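Local coordinates for NIPSNAP domain-containing protein (Burkholderia xenovorans, PDB 5KAK) that is of unknown function but belongs to the NipSnap family, whose domain is related to the dimeric alpha-beta barrel proteins, at residues G64-E69 and P111-L116. Numbering follows the deposited sequence.
Sequences GYEDLE and PPLPPL
Gly64, next to last in strand 58-65, faces Leu113 of the irregular, proline-rich segment 111-116 with their CA atoms 6.1 Å apart, the closest CA pair of the two segments. Leu113 carries the contact almost alone, pushing both methyls against the strand end. Its CG stands anti to the carbonyl carbon (chi1 -83°), which sends the fork toward the backbone of 64-66. Leu113 CD2 rests on Gly64 CA at 3.5 Å, where the lack of a side chain leaves room for the methyl. Leu113 CD1 reaches one residue further, lying 3.4 Å from Tyr65 O and 3.8 Å from Glu66 N, which donates a hydrogen bond to Asp70 OD2. Glu66 adds an aliphatic flank: its CG comes within 4.0 Å of Leu113 CD1, the two side chains crossing at about a right angle. Beyond CG the glutamate chain runs on extended, and OE2 forms a salt bridge with Arg44, which also touches Leu113. Tyr65 turns its CB away from 111-116, and its side chain packs on helix 68-80. This is apolar packing of the proline-rich loop that follows strand 96-106 over the strand-to-helix turn of a ferredoxin-like alpha-beta fold, as in dimeric alpha-beta barrel proteins.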
loop_
_atom_site.group_PDB
_atom_site.type_symbol
_atom_site.label_atom_id
_atom_site.label_comp_id
_atom_site.label_asym_id
_atom_site.label_seq_id
_atom_site.Cartn_x
_atom_site.Cartn_y
_atom_site.Cartn_z
ATOM N N GLY E 64 -5.312 -26.779 0.083
ATOM C CA GLY E 64 -6.727 -27.083 -0.047
ATOM C C GLY E 64 -7.247 -27.867 1.146
ATOM O O GLY E 64 -6.558 -28.732 1.683
ATOM N N TYR E 65 -8.485 -27.562 1.539
ATOM C CA TYR E 65 -9.134 -28.190 2.675
ATOM C C TYR E 65 -10.571 -28.502 2.282
ATOM O O TYR E 65 -11.156 -27.829 1.430
ATOM C CB TYR E 65 -9.080 -27.283 3.918
ATOM C CG TYR E 65 -7.664 -27.023 4.390
ATOM C CD1 TYR E 65 -7.003 -27.966 5.160
ATOM C CD2 TYR E 65 -6.996 -25.853 4.060
ATOM C CE1 TYR E 65 -5.721 -27.751 5.595
ATOM C CE2 TYR E 65 -5.696 -25.625 4.496
ATOM C CZ TYR E 65 -5.072 -26.592 5.268
ATOM O OH TYR E 65 -3.784 -26.407 5.712
ATOM N N GLU E 66 -11.132 -29.544 2.888
ATOM C CA GLU E 66 -12.502 -29.913 2.553
ATOM C C GLU E 66 -13.495 -28.919 3.127
ATOM O O GLU E 66 -14.597 -28.760 2.584
ATOM C CB GLU E 66 -12.811 -31.328 3.054
ATOM C CG GLU E 66 -11.985 -32.397 2.357
ATOM C CD GLU E 66 -12.099 -33.756 3.015
ATOM O OE1 GLU E 66 -13.237 -34.240 3.200
ATOM O OE2 GLU E 66 -11.045 -34.339 3.353
ATOM N N ASP E 67 -13.120 -28.243 4.211
ATOM C CA ASP E 67 -13.973 -27.274 4.886
ATOM C C ASP E 67 -13.203 -26.628 6.028
ATOM O O ASP E 67 -12.047 -26.984 6.297
ATOM C CB ASP E 67 -15.278 -27.911 5.396
ATOM C CG ASP E 67 -15.052 -29.198 6.189
ATOM O OD1 ASP E 67 -14.200 -29.217 7.107
ATOM O OD2 ASP E 67 -15.746 -30.200 5.899
ATOM N N LEU E 68 -13.842 -25.668 6.696
ATOM C CA LEU E 68 -13.160 -24.878 7.714
ATOM C C LEU E 68 -12.751 -25.722 8.916
ATOM O O LEU E 68 -11.672 -25.512 9.479
ATOM C CB LEU E 68 -14.053 -23.725 8.155
ATOM C CG LEU E 68 -14.267 -22.685 7.062
ATOM C CD1 LEU E 68 -15.432 -21.787 7.453
ATOM C CD2 LEU E 68 -12.993 -21.887 6.857
ATOM N N GLU E 69 -13.610 -26.659 9.337
ATOM C CA GLU E 69 -13.257 -27.577 10.420
ATOM C C GLU E 69 -11.991 -28.357 10.085
ATOM O O GLU E 69 -11.091 -28.495 10.923
ATOM C CB GLU E 69 -14.413 -28.546 10.689
ATOM N N PRO E 111 -10.680 -26.514 -10.553
ATOM C CA PRO E 111 -10.398 -27.948 -10.339
ATOM C C PRO E 111 -10.775 -28.394 -8.939
ATOM O O PRO E 111 -10.838 -27.579 -8.004
ATOM C CB PRO E 111 -8.878 -28.048 -10.558
ATOM C CG PRO E 111 -8.540 -26.912 -11.432
ATOM C CD PRO E 111 -9.497 -25.792 -11.061
ATOM N N PRO E 112 -11.049 -29.682 -8.759
ATOM C CA PRO E 112 -11.295 -30.211 -7.413
ATOM C C PRO E 112 -10.012 -30.267 -6.593
ATOM O O PRO E 112 -8.905 -30.037 -7.085
ATOM C CB PRO E 112 -11.851 -31.612 -7.682
ATOM C CG PRO E 112 -11.266 -31.988 -9.003
ATOM C CD PRO E 112 -11.220 -30.713 -9.797
ATOM N N LEU E 113 -10.183 -30.590 -5.318
ATOM C CA LEU E 113 -9.059 -30.642 -4.393
ATOM C C LEU E 113 -8.029 -31.669 -4.856
ATOM O O LEU E 113 -8.399 -32.713 -5.412
ATOM C CB LEU E 113 -9.547 -31.003 -2.986
ATOM C CG LEU E 113 -10.096 -29.885 -2.096
ATOM C CD1 LEU E 113 -10.530 -30.424 -0.741
ATOM C CD2 LEU E 113 -9.057 -28.814 -1.925
ATOM N N PRO E 114 -6.738 -31.407 -4.656
ATOM C CA PRO E 114 -5.755 -32.468 -4.810
ATOM C C PRO E 114 -6.079 -33.607 -3.859
ATOM O O PRO E 114 -6.644 -33.385 -2.774
ATOM C CB PRO E 114 -4.431 -31.782 -4.435
ATOM C CG PRO E 114 -4.663 -30.347 -4.685
ATOM C CD PRO E 114 -6.108 -30.116 -4.333
ATOM N N PRO E 115 -5.768 -34.835 -4.240
ATOM C CA PRO E 115 -5.940 -35.941 -3.294
ATOM C C PRO E 115 -4.995 -35.769 -2.118
ATOM O O PRO E 115 -3.964 -35.100 -2.221
ATOM C CB PRO E 115 -5.593 -37.180 -4.125
ATOM C CG PRO E 115 -4.717 -36.663 -5.222
ATOM C CD PRO E 115 -5.214 -35.284 -5.528
ATOM N N LEU E 116 -5.376 -36.353 -0.981
ATOM C CA LEU E 116 -4.522 -36.318 0.202
ATOM C C LEU E 116 -3.157 -36.932 -0.093
ATOM O O LEU E 116 -3.056 -37.977 -0.741
ATOM C CB LEU E 116 -5.184 -37.061 1.366
ATOM C CG LEU E 116 -6.236 -36.316 2.196
ATOM C CD1 LEU E 116 -6.873 -37.250 3.211
ATOM C CD2 LEU E 116 -5.610 -35.127 2.897
#